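Local coordinates for peptidoglycan synthetase penicillin-binding protein 3 (Bifidobacterium adolescentis, PDB 4YE5) that probably binds penicillin and probably cross-links peptidoglycan as a transpeptidase in cell-wall synthesis, at residues T474-D479 / A535-A540; M483-G488 / S504-I509; T51-P56 / Y116-K121; R93-V98 / L134-I139. All coordinates share one frame; numbering follows the deposited sequence.

Contact 1. Residues T474-D479 / A535-A540; sequences TFVKVD and AGPVTA
Phe475 and Val476 meet the start of helix 535-549 at Pro537, each from a different direction. The phenyl ring turns an edge to the proline: Pro537 CG lies near the ring plane, 3.8 Å from Phe475 CD2. Val476 meets the proline at about a right angle, with its CG2 3.9 Å from Pro537 CD. Its other methyl, placed anti to the backbone N (chi1 -175°), reaches along the helix, where Val476 CG1 is 3.5 Å from Gly536 O and also touches the methyl of Ala540. Gly536 has no side chain, which lets the valine come directly against the helix backbone.

Farther along the loop, Ala540 takes over as the helix partner. Its CB packs 3.6 Å from Lys477 O, and Val478 CG2 lies 3.4 Å from Ala540 O as well as beside that CB. All these contacts are apolar or van der Waals in kind.

The oxygen that Val476 touches is held from within the helix. Ala540 N donates to Gly536 O, and Thr539 OG1 adds a second bond of 2.9 Å to the same Gly536 O, in the carbonyl plane and on a lone pair (C=O...donor angle 141°). Thr539 OG1 is also bonded to Thr508 OG1, so the helix is tied to strand 501-510.

Phe530 meets the Phe475 ring with the planes nearly parallel, while Val476 touches Tyr506 and Val478 touches Ile510, both of strand 501-510. The helix lies between this loop and its other neighbours: Val538, directed away from the loop, packs on strand 517-524 and helix 221-238.

Contact 2. Residues M483-G488 / S504-I509; sequences MAAKSG and SDYSTI
Ala484 O receives Ile509 N at 2.7 Å, the shortest backbone bond between the two strands; it is almost straight, with 172° at the hydrogen. The return bond from Ala484 N to Ile509 O completes this hydrogen-bonded pair. Lys486 with Ser507 and Gly488 with Asp505 form the next two, and with the axes at 174° the strands are very nearly antiparallel. At the last pair both donors stand above the carbonyl planes, a less regular geometry than at Ala484.

Tyr506 fills the side that carries Ala485, Ser487 and Thr508. Its CG is turned anti to the backbone N (chi1 -157°), laying the ring back across the partner strand. Lys486 O sits over one face, offset toward the rim, while Thr508 OG1, hydrogen-bonded to Thr539 OG1, lies at the edge in the ring plane. Two CB atoms approach obliquely: Ala485 CB is 3.5 Å from Tyr506 CE1, and Ser487 CB is 3.6 Å from Tyr506 CD2.

These strands form a beta hairpin at one side of the five-stranded transpeptidase sheet, with 484-492 as the outer strand. Lys486, Ser487 and Gly488 fit the K(T/S)G-type motif of penicillin-binding enzymes. Lys486 NZ bonds to Ser287 OG and Leu339 O, and Ser287 begins an SxxK pattern, consistent with an active-site location.

At the other end of the pairing, selenomethionine Met483 crosses Thr508 at a slant: Met483 CG is 3.6 Å from Thr508 CG2, and the selenium touches the same methyl. On the face opposite Tyr506, Ala484 CB packs against Ile509 CB at 4.1 Å, and both side chains also touch Leu462 of helix 455-470.

Contact 3. Residues T51-P56 / Y116-K121; sequences TIIGNP and YVVLKK
The Tyr116 ring, the flat group of this contact, meets Ile53 obliquely, neither flat-on nor edge-on. Ile53 CG2 is 3.7 Å from Tyr116 CD2 and also touches CE2, while the branch end continues toward the hydroxyl, with Ile53 CD1 3.7 Å from Tyr116 OH. With CG anti to the backbone N (chi1 180°), the ring swings back over the neighbouring strand although the bond leaving its CA points away from it. Val118 extends the same face: its CG2 meets Ile53 CD1, and its CG1 is 3.8 Å from Thr51 CG2.

Between the backbones, the pairing is antiparallel but irregular. Ile52 O accepts from Leu119 N at 2.9 Å and weakly from Lys120 N, while Ile52 N donates to Lys120 O at 2.8 Å. Two residues facing one define a classic beta bulge, and the register shifts by one between Ile52 and Ile53. The strand axes, 132° apart, are well off a straight antiparallel course. Strand 50-54 is the central member of a three-stranded sheet in the dimerisation-type domain, hydrogen-bonded on its other side to strand 140-144.

Beyond the bulge, Gly54 N donates to Val117 O at 2.8 Å. The bulge turns Leu119 toward strand 50-54, and Leu119 CD1 lies over the glycine backbone, 3.6 Å from Gly54 N. The strand then runs into a helix: Asn55 is its N-cap, with OD1 accepting from Gln58 N. Pro56, in the first turn, faces the partner strand, where Pro56 CG packs on Val117 CG1 at 3.8 Å and its CD lies against Tyr116 N.

Contact 4. Residues R93-V98 / L134-I139; sequences RLLAPV and LNLGGI
Leu134 and Leu136 share a first torsion (chi1 -62° in both), which sets each CG anti to the carbonyl carbon and sends both isobutyl groups toward helix 87-99. Leu95, at chi1 -84°, has the same general setting, and this brings its branch end in beside them although its CB leaves along the contact.

Leu134 makes the larger share of the interface. Its CD1 lies 3.8 Å from Leu95 CD2, the two side chains crossing at about a right angle, and Val98 meets it tip to tip, with Val98 CG2 3.8 Å from Leu134 CD1. Both Leu134 methyls also cover Leu94 O. The helix is kinked here: Val98 N, which in a regular helix would bond to Leu94 O, bonds weakly to Leu95 O, next to Pro97, which has no N-H to give. Leu136, two residues after Leu134, puts its CD2 3.9 Å from Leu94 CD1, and its CD1 rests on Leu95.

Between the two loop leucines, Asn135 leaves helical geometry with positive phi, and its side chain bonds to the carbonyl O of Cys75, a partner in the Cys67-Cys75 disulfide. The result is a leucine-rich helix-to-loop contact of the alpha/beta dimerisation-type domain, packing helix 87-99 on the link from helix 125-132 to strand 140-144.

In the fold
The four contacts fall into two groups on opposite sides of the chain's centre. Contacts 3 and 4 come first in sequence, their segments alternating, and lie in the dimerisation-type domain with centres about 11 Å apart; Asn55 N to Ile139 O, a probable hydrogen bond of 2.9 Å, joins them just beyond the paired ends of strands 50-54 and 140-144. Contacts 1 and 2 belong to the transpeptidase domain, about 10 Å apart between centres, with contact 2 nested in the loop that contact 1 closes. Between the groups, centres are about 61 to 68 Å apart and nothing touches. Contact 2, which holds the probable active-site lysine, is therefore distant from the domain containing contacts 3 and 4.

Contact 1. Residues T474-D479 / A535-A540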
loop_
_atom_site.group_PDB
_atom_site.type_symbol
_atom_site.label_atom_id
_atom_site.label_comp_id
_atom_site.label_asym_id
_atom_site.label_seq_id
_atom_site.Cartn_x
_atom_site.Cartn_y
_atom_site.Cartn_z
ATOM N N THR A 474 17.241 3.280 28.811
ATOM C CA THR A 474 16.985 2.358 29.921
ATOM C C THR A 474 15.900 1.336 29.550
ATOM O O THR A 474 15.817 0.270 30.164
ATOM C CB THR A 474 16.578 3.088 31.229
ATOM O OG1 THR A 474 15.528 4.013 30.936
ATOM C CG2 THR A 474 17.771 3.860 31.829
ATOM N N PHE A 475 15.064 1.657 28.557
ATOM C CA PHE A 475 13.988 0.745 28.145
ATOM C C PHE A 475 13.805 0.605 26.622
ATOM O O PHE A 475 12.976 -0.191 26.160
ATOM C CB PHE A 475 12.651 1.094 28.836
ATOM C CG PHE A 475 12.063 2.407 28.404
ATOM C CD1 PHE A 475 12.556 3.613 28.909
ATOM C CD2 PHE A 475 11.022 2.442 27.496
ATOM C CE1 PHE A 475 12.011 4.821 28.497
ATOM C CE2 PHE A 475 10.475 3.645 27.082
ATOM C CZ PHE A 475 10.970 4.830 27.567
ATOM N N VAL A 476 14.566 1.372 25.839
ATOM C CA VAL A 476 14.489 1.251 24.371
ATOM C C VAL A 476 15.904 0.962 23.854
ATOM O O VAL A 476 16.775 1.829 23.893
ATOM C CB VAL A 476 13.919 2.522 23.690
ATOM C CG1 VAL A 476 13.739 2.292 22.159
ATOM C CG2 VAL A 476 12.594 2.948 24.321
ATOM N N LYS A 477 16.134 -0.262 23.395
ATOM C CA LYS A 477 17.483 -0.727 23.083
ATOM C C LYS A 477 17.426 -1.712 21.936
ATOM O O LYS A 477 16.534 -2.540 21.893
ATOM C CB LYS A 477 18.093 -1.506 24.265
ATOM C CG LYS A 477 18.652 -0.705 25.432
ATOM C CD LYS A 477 19.457 -1.643 26.356
ATOM C CE LYS A 477 19.708 -1.057 27.778
ATOM N NZ LYS A 477 18.431 -0.867 28.594
ATOM N N VAL A 478 18.403 -1.648 21.032
ATOM C CA VAL A 478 18.645 -2.742 20.109
ATOM C C VAL A 478 20.121 -3.063 20.271
ATOM O O VAL A 478 20.982 -2.291 19.835
ATOM C CB VAL A 478 18.332 -2.396 18.629
ATOM C CG1 VAL A 478 18.679 -3.601 17.727
ATOM C CG2 VAL A 478 16.869 -2.050 18.446
ATOM N N ASP A 479 20.407 -4.182 20.934
ATOM C CA ASP A 479 21.771 -4.496 21.358
ATOM C C ASP A 479 22.747 -4.495 20.180
ATOM O O ASP A 479 22.500 -5.150 19.165
ATOM C CB ASP A 479 21.834 -5.845 22.069
ATOM C CG ASP A 479 23.221 -6.134 22.629
ATOM O OD1 ASP A 479 23.784 -5.224 23.270
ATOM O OD2 ASP A 479 23.752 -7.251 22.420
ATOM N N ALA A 535 5.353 3.295 22.314
ATOM C CA ALA A 535 5.752 3.091 20.916
ATOM C C ALA A 535 7.263 2.870 20.747
ATOM O O ALA A 535 7.684 2.204 19.810
ATOM C CB ALA A 535 5.252 4.226 20.007
ATOM N N GLY A 536 8.069 3.404 21.663
ATOM C CA GLY A 536 9.521 3.211 21.615
ATOM C C GLY A 536 10.016 1.763 21.586
ATOM O O GLY A 536 10.679 1.356 20.643
ATOM N N PRO A 537 9.710 0.976 22.630
ATOM C CA PRO A 537 10.155 -0.432 22.658
ATOM C C PRO A 537 9.597 -1.213 21.462
ATOM O O PRO A 537 10.234 -2.134 20.984
ATOM C CB PRO A 537 9.533 -0.963 23.953
ATOM C CG PRO A 537 9.441 0.292 24.857
ATOM C CD PRO A 537 9.053 1.384 23.884
ATOM N N VAL A 538 8.415 -0.836 20.987
ATOM C CA VAL A 538 7.836 -1.493 19.812
ATOM C C VAL A 538 8.703 -1.238 18.572
ATOM O O VAL A 538 8.958 -2.161 17.821
ATOM C CB VAL A 538 6.343 -1.102 19.601
ATOM C CG1 VAL A 538 5.708 -1.876 18.396
ATOM C CG2 VAL A 538 5.552 -1.377 20.894
ATOM N N THR A 539 9.212 -0.016 18.371
ATOM C CA THR A 539 10.060 0.203 17.195
ATOM C C THR A 539 11.336 -0.609 17.332
ATOM O O THR A 539 11.875 -1.091 16.349
ATOM C CB THR A 539 10.451 1.685 16.972
ATOM O OG1 THR A 539 11.452 2.076 17.930
ATOM C CG2 THR A 539 9.227 2.589 17.078
ATOM N N ALA A 540 11.823 -0.732 18.567
ATOM C CA ALA A 540 13.045 -1.483 18.839
ATOM C C ALA A 540 12.923 -3.001 18.609
ATOM O O ALA A 540 13.892 -3.657 18.212
ATOM C CB ALA A 540 13.565 -1.178 20.271
#

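Contact 2. Residues M483-G488 / S504-I509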
loop_
_atom_site.group_PDB
_atom_site.type_symbol
_atom_site.label_atom_id
_atom_site.label_comp_id
_atom_site.label_asym_id
_atom_site.label_seq_id
_atom_site.Cartn_x
_atom_site.Cartn_y
_atom_site.Cartn_z
HETATM N N MSE A 483 20.911 4.157 17.712
HETATM C CA MSE A 483 19.655 4.642 17.131
HETATM C C MSE A 483 19.570 6.152 17.219
HETATM O O MSE A 483 20.067 6.753 18.168
HETATM C CB MSE A 483 18.431 4.071 17.882
HETATM C CG MSE A 483 18.136 2.586 17.589
HETATM SE SE MSE A 483 16.558 1.920 18.550
HETATM C CE MSE A 483 17.345 1.752 20.268
ATOM N N ALA A 484 18.915 6.758 16.237
ATOM C CA ALA A 484 18.589 8.174 16.300
ATOM C C ALA A 484 17.074 8.203 16.241
ATOM O O ALA A 484 16.483 7.688 15.287
ATOM C CB ALA A 484 19.166 8.922 15.123
ATOM N N ALA A 485 16.442 8.793 17.247
ATOM C CA ALA A 485 14.988 8.685 17.318
ATOM C C ALA A 485 14.351 9.854 18.022
ATOM O O ALA A 485 15.016 10.564 18.763
ATOM C CB ALA A 485 14.612 7.384 18.045
ATOM N N LYS A 486 13.047 10.019 17.828
ATOM C CA LYS A 486 12.273 10.970 18.615
ATOM C C LYS A 486 10.951 10.349 19.020
ATOM O O LYS A 486 10.369 9.590 18.251
ATOM C CB LYS A 486 11.992 12.267 17.824
ATOM C CG LYS A 486 12.951 13.422 18.142
ATOM C CD LYS A 486 12.912 13.902 19.602
ATOM C CE LYS A 486 11.665 14.725 19.867
ATOM N NZ LYS A 486 11.345 14.873 21.315
ATOM N N SER A 487 10.465 10.708 20.208
ATOM C CA SER A 487 9.138 10.305 20.669
ATOM C C SER A 487 8.167 11.478 20.703
ATOM O O SER A 487 8.587 12.640 20.742
ATOM C CB SER A 487 9.227 9.773 22.095
ATOM O OG SER A 487 9.678 10.807 22.955
ATOM N N GLY A 488 6.867 11.168 20.732
ATOM C CA GLY A 488 5.845 12.184 20.912
ATOM C C GLY A 488 4.539 11.588 21.430
ATOM O O GLY A 488 4.398 10.371 21.500
ATOM N N SER A 504 0.713 7.464 21.174
ATOM C CA SER A 504 2.150 7.443 21.418
ATOM C C SER A 504 2.815 7.195 20.066
ATOM O O SER A 504 2.514 6.196 19.412
ATOM C CB SER A 504 2.477 6.273 22.355
ATOM O OG SER A 504 3.869 6.007 22.461
ATOM N N ASP A 505 3.702 8.091 19.635
ATOM C CA ASP A 505 4.419 7.876 18.377
ATOM C C ASP A 505 5.913 7.876 18.603
ATOM O O ASP A 505 6.411 8.428 19.591
ATOM C CB ASP A 505 3.982 8.823 17.227
ATOM C CG ASP A 505 4.202 10.312 17.522
ATOM O OD1 ASP A 505 4.623 10.664 18.632
ATOM O OD2 ASP A 505 3.926 11.158 16.623
ATOM N N TYR A 506 6.630 7.238 17.691
ATOM C CA TYR A 506 8.055 7.056 17.882
ATOM C C TYR A 506 8.615 6.712 16.528
ATOM O O TYR A 506 8.067 5.868 15.837
ATOM C CB TYR A 506 8.310 5.901 18.875
ATOM C CG TYR A 506 9.673 5.946 19.577
ATOM C CD1 TYR A 506 10.827 5.442 18.958
ATOM C CD2 TYR A 506 9.795 6.460 20.870
ATOM C CE1 TYR A 506 12.093 5.472 19.632
ATOM C CE2 TYR A 506 11.046 6.493 21.536
ATOM C CZ TYR A 506 12.182 5.995 20.912
ATOM O OH TYR A 506 13.416 6.034 21.583
ATOM N N SER A 507 9.692 7.382 16.138
ATOM C CA SER A 507 10.288 7.132 14.851
ATOM C C SER A 507 11.798 7.024 15.036
ATOM O O SER A 507 12.432 7.895 15.639
ATOM C CB SER A 507 9.906 8.232 13.861
ATOM O OG SER A 507 10.378 7.914 12.562
ATOM N N THR A 508 12.354 5.941 14.507
ATOM C CA THR A 508 13.736 5.588 14.729
ATOM C C THR A 508 14.500 5.423 13.414
ATOM O O THR A 508 14.003 4.801 12.465
ATOM C CB THR A 508 13.828 4.231 15.457
ATOM O OG1 THR A 508 13.115 4.313 16.700
ATOM C CG2 THR A 508 15.299 3.908 15.742
ATOM N N ILE A 509 15.710 5.965 13.379
ATOM C CA ILE A 509 16.636 5.761 12.265
ATOM C C ILE A 509 17.677 4.781 12.768
ATOM O O ILE A 509 18.248 4.988 13.832
ATOM C CB ILE A 509 17.363 7.076 11.903
ATOM C CG1 ILE A 509 16.350 8.113 11.401
ATOM C CG2 ILE A 509 18.452 6.805 10.880
ATOM C CD1 ILE A 509 16.869 9.583 11.440
#

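Contact 3. Residues T51-P56 / Y116-K121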
loop_
_atom_site.group_PDB
_atom_site.type_symbol
_atom_site.label_atom_id
_atom_site.label_comp_id
_atom_site.label_asym_id
_atom_site.label_seq_id
_atom_site.Cartn_x
_atom_site.Cartn_y
_atom_site.Cartn_z
ATOM N N THR A 51 -16.978 -20.600 -17.320
ATOM C CA THR A 51 -18.345 -21.078 -17.466
ATOM C C THR A 51 -18.627 -21.216 -18.960
ATOM O O THR A 51 -18.363 -20.287 -19.734
ATOM C CB THR A 51 -19.358 -20.126 -16.802
ATOM O OG1 THR A 51 -19.017 -19.964 -15.417
ATOM C CG2 THR A 51 -20.748 -20.709 -16.883
ATOM N N ILE A 52 -19.125 -22.378 -19.372
ATOM C CA ILE A 52 -19.439 -22.605 -20.782
ATOM C C ILE A 52 -20.894 -22.237 -21.030
ATOM O O ILE A 52 -21.804 -22.774 -20.384
ATOM C CB ILE A 52 -19.171 -24.062 -21.208
ATOM C CG1 ILE A 52 -17.692 -24.419 -20.994
ATOM C CG2 ILE A 52 -19.583 -24.296 -22.685
ATOM C CD1 ILE A 52 -16.721 -23.434 -21.656
ATOM N N ILE A 53 -21.100 -21.303 -21.956
ATOM C CA ILE A 53 -22.419 -20.754 -22.247
ATOM C C ILE A 53 -22.887 -21.178 -23.631
ATOM O O ILE A 53 -22.113 -21.151 -24.585
ATOM C CB ILE A 53 -22.385 -19.198 -22.209
ATOM C CG1 ILE A 53 -21.872 -18.688 -20.849
ATOM C CG2 ILE A 53 -23.763 -18.610 -22.541
ATOM C CD1 ILE A 53 -22.719 -19.133 -19.649
ATOM N N GLY A 54 -24.155 -21.562 -23.744
ATOM C CA GLY A 54 -24.768 -21.777 -25.045
ATOM C C GLY A 54 -25.780 -20.694 -25.402
ATOM O O GLY A 54 -26.377 -20.060 -24.524
ATOM N N ASN A 55 -25.948 -20.466 -26.702
ATOM C CA ASN A 55 -26.982 -19.587 -27.241
ATOM C C ASN A 55 -28.053 -20.450 -27.922
ATOM O O ASN A 55 -27.898 -20.854 -29.080
ATOM C CB ASN A 55 -26.356 -18.608 -28.239
ATOM C CG ASN A 55 -27.362 -17.621 -28.836
ATOM O OD1 ASN A 55 -28.537 -17.929 -29.012
ATOM N ND2 ASN A 55 -26.885 -16.421 -29.165
ATOM N N PRO A 56 -29.158 -20.718 -27.206
ATOM C CA PRO A 56 -30.186 -21.653 -27.686
ATOM C C PRO A 56 -30.708 -21.340 -29.086
ATOM O O PRO A 56 -30.799 -22.236 -29.919
ATOM C CB PRO A 56 -31.293 -21.524 -26.639
ATOM C CG PRO A 56 -30.555 -21.109 -25.381
ATOM C CD PRO A 56 -29.483 -20.171 -25.871
ATOM N N TYR A 116 -29.303 -17.241 -24.300
ATOM C CA TYR A 116 -28.399 -17.502 -23.186
ATOM C C TYR A 116 -28.815 -18.706 -22.339
ATOM O O TYR A 116 -29.975 -18.830 -21.945
ATOM C CB TYR A 116 -28.318 -16.261 -22.304
ATOM C CG TYR A 116 -27.408 -16.412 -21.108
ATOM C CD1 TYR A 116 -27.889 -16.908 -19.898
ATOM C CD2 TYR A 116 -26.081 -16.046 -21.182
ATOM C CE1 TYR A 116 -27.061 -17.042 -18.799
ATOM C CE2 TYR A 116 -25.239 -16.174 -20.081
ATOM C CZ TYR A 116 -25.738 -16.675 -18.899
ATOM O OH TYR A 116 -24.906 -16.804 -17.813
ATOM N N VAL A 117 -27.857 -19.588 -22.061
ATOM C CA VAL A 117 -28.068 -20.711 -21.141
ATOM C C VAL A 117 -26.711 -21.209 -20.637
ATOM O O VAL A 117 -25.766 -21.331 -21.409
ATOM C CB VAL A 117 -28.921 -21.865 -21.774
ATOM C CG1 VAL A 117 -28.151 -22.631 -22.859
ATOM C CG2 VAL A 117 -29.403 -22.834 -20.700
ATOM N N VAL A 118 -26.595 -21.449 -19.334
ATOM C CA VAL A 118 -25.380 -22.051 -18.797
ATOM C C VAL A 118 -25.384 -23.532 -19.125
ATOM O O VAL A 118 -26.377 -24.219 -18.884
ATOM C CB VAL A 118 -25.259 -21.887 -17.267
ATOM C CG1 VAL A 118 -24.046 -22.659 -16.757
ATOM C CG2 VAL A 118 -25.151 -20.431 -16.906
ATOM N N LEU A 119 -24.288 -24.027 -19.693
ATOM C CA LEU A 119 -24.197 -25.443 -20.036
ATOM C C LEU A 119 -23.364 -26.181 -19.004
ATOM O O LEU A 119 -23.661 -27.326 -18.657
ATOM C CB LEU A 119 -23.587 -25.635 -21.424
ATOM C CG LEU A 119 -24.381 -25.023 -22.576
ATOM C CD1 LEU A 119 -23.570 -25.118 -23.868
ATOM C CD2 LEU A 119 -25.735 -25.712 -22.716
ATOM N N LYS A 120 -22.306 -25.529 -18.532
ATOM C CA LYS A 120 -21.460 -26.104 -17.491
ATOM C C LYS A 120 -20.604 -25.044 -16.821
ATOM O O LYS A 120 -20.042 -24.171 -17.493
ATOM C CB LYS A 120 -20.569 -27.213 -18.051
ATOM C CG LYS A 120 -19.946 -28.070 -16.964
ATOM C CD LYS A 120 -19.173 -29.237 -17.530
ATOM C CE LYS A 120 -18.562 -30.058 -16.395
ATOM N NZ LYS A 120 -17.807 -31.233 -16.905
ATOM N N LYS A 121 -20.513 -25.129 -15.495
ATOM C CA LYS A 121 -19.716 -24.203 -14.699
ATOM C C LYS A 121 -18.364 -24.820 -14.389
ATOM O O LYS A 121 -18.220 -26.045 -14.434
ATOM C CB LYS A 121 -20.418 -23.910 -13.366
ATOM C CG LYS A 121 -21.802 -23.304 -13.495
ATOM C CD LYS A 121 -22.365 -22.942 -12.130
ATOM C CE LYS A 121 -23.826 -22.536 -12.225
ATOM N NZ LYS A 121 -24.367 -22.166 -10.882
#

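Contact 4. Residues R93-V98 / L134-I139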
loop_
_atom_site.group_PDB
_atom_site.type_symbol
_atom_site.label_atom_id
_atom_site.label_comp_id
_atom_site.label_asym_id
_atom_site.label_seq_id
_atom_site.Cartn_x
_atom_site.Cartn_y
_atom_site.Cartn_z
ATOM N N ARG A 93 -24.809 -33.140 -29.498
ATOM C CA ARG A 93 -24.001 -34.316 -29.840
ATOM C C ARG A 93 -22.520 -33.993 -29.927
ATOM O O ARG A 93 -21.668 -34.783 -29.512
ATOM C CB ARG A 93 -24.448 -34.904 -31.175
ATOM C CG ARG A 93 -25.412 -36.031 -31.031
ATOM C CD ARG A 93 -25.867 -36.549 -32.372
ATOM N NE ARG A 93 -27.012 -37.434 -32.197
ATOM C CZ ARG A 93 -27.618 -38.082 -33.183
ATOM N NH1 ARG A 93 -27.200 -37.956 -34.447
ATOM N NH2 ARG A 93 -28.640 -38.859 -32.902
ATOM N N LEU A 94 -22.211 -32.838 -30.500
ATOM C CA LEU A 94 -20.825 -32.403 -30.608
ATOM C C LEU A 94 -20.249 -32.111 -29.228
ATOM O O LEU A 94 -19.107 -32.459 -28.924
ATOM C CB LEU A 94 -20.726 -31.174 -31.528
ATOM C CG LEU A 94 -20.936 -31.439 -33.019
ATOM C CD1 LEU A 94 -21.220 -30.147 -33.785
ATOM C CD2 LEU A 94 -19.712 -32.165 -33.620
ATOM N N LEU A 95 -21.053 -31.487 -28.380
ATOM C CA LEU A 95 -20.582 -31.007 -27.083
ATOM C C LEU A 95 -20.480 -32.105 -26.042
ATOM O O LEU A 95 -19.611 -32.053 -25.169
ATOM C CB LEU A 95 -21.543 -29.965 -26.514
ATOM C CG LEU A 95 -21.422 -28.520 -26.939
ATOM C CD1 LEU A 95 -22.534 -27.714 -26.260
ATOM C CD2 LEU A 95 -20.057 -28.027 -26.532
ATOM N N ALA A 96 -21.410 -33.051 -26.103
ATOM C CA ALA A 96 -21.569 -34.050 -25.034
ATOM C C ALA A 96 -20.274 -34.750 -24.580
ATOM O O ALA A 96 -19.964 -34.746 -23.383
ATOM C CB ALA A 96 -22.672 -35.069 -25.396
ATOM N N PRO A 97 -19.498 -35.326 -25.522
ATOM C CA PRO A 97 -18.263 -35.992 -25.073
ATOM C C PRO A 97 -17.204 -35.041 -24.534
ATOM O O PRO A 97 -16.363 -35.443 -23.726
ATOM C CB PRO A 97 -17.742 -36.669 -26.347
ATOM C CG PRO A 97 -18.370 -35.927 -27.465
ATOM C CD PRO A 97 -19.719 -35.511 -26.970
ATOM N N VAL A 98 -17.224 -33.792 -24.979
ATOM C CA VAL A 98 -16.221 -32.850 -24.506
ATOM C C VAL A 98 -16.526 -32.403 -23.087
ATOM O O VAL A 98 -15.627 -32.284 -22.256
ATOM C CB VAL A 98 -16.111 -31.620 -25.449
ATOM C CG1 VAL A 98 -14.993 -30.718 -24.995
ATOM C CG2 VAL A 98 -15.876 -32.085 -26.898
ATOM N N LEU A 134 -14.453 -27.507 -31.765
ATOM C CA LEU A 134 -15.687 -28.092 -32.294
ATOM C C LEU A 134 -16.306 -27.264 -33.419
ATOM O O LEU A 134 -17.314 -27.675 -34.005
ATOM C CB LEU A 134 -16.716 -28.297 -31.174
ATOM C CG LEU A 134 -16.319 -29.254 -30.040
ATOM C CD1 LEU A 134 -17.300 -29.153 -28.886
ATOM C CD2 LEU A 134 -16.204 -30.705 -30.548
ATOM N N ASN A 135 -15.714 -26.104 -33.719
ATOM C CA ASN A 135 -16.207 -25.221 -34.793
ATOM C C ASN A 135 -17.667 -24.780 -34.568
ATOM O O ASN A 135 -18.484 -24.776 -35.502
ATOM C CB ASN A 135 -16.073 -25.877 -36.180
ATOM C CG ASN A 135 -14.623 -26.053 -36.612
ATOM O OD1 ASN A 135 -13.746 -25.275 -36.229
ATOM N ND2 ASN A 135 -14.363 -27.086 -37.415
ATOM N N LEU A 136 -17.955 -24.431 -33.318
ATOM C CA LEU A 136 -19.242 -23.896 -32.869
ATOM C C LEU A 136 -19.101 -22.465 -32.334
ATOM O O LEU A 136 -19.771 -22.108 -31.356
ATOM C CB LEU A 136 -19.765 -24.730 -31.688
ATOM C CG LEU A 136 -20.078 -26.215 -31.873
ATOM C CD1 LEU A 136 -20.203 -26.876 -30.498
ATOM C CD2 LEU A 136 -21.335 -26.407 -32.731
ATOM N N GLY A 137 -18.223 -21.647 -32.910
ATOM C CA GLY A 137 -18.025 -20.305 -32.355
ATOM C C GLY A 137 -19.250 -19.462 -32.635
ATOM O O GLY A 137 -19.879 -19.602 -33.676
ATOM N N GLY A 138 -19.599 -18.589 -31.705
ATOM C CA GLY A 138 -20.861 -17.894 -31.785
ATOM C C GLY A 138 -21.888 -18.640 -30.955
ATOM O O GLY A 138 -22.554 -18.050 -30.115
ATOM N N ILE A 139 -21.999 -19.949 -31.164
ATOM C CA ILE A 139 -23.074 -20.716 -30.523
ATOM C C ILE A 139 -22.727 -21.081 -29.090
ATOM O O ILE A 139 -23.558 -20.990 -28.191
ATOM C CB ILE A 139 -23.404 -21.981 -31.317
ATOM C CG1 ILE A 139 -23.751 -21.586 -32.756
ATOM C CG2 ILE A 139 -24.549 -22.772 -30.636
ATOM C CD1 ILE A 139 -23.891 -22.739 -33.675
#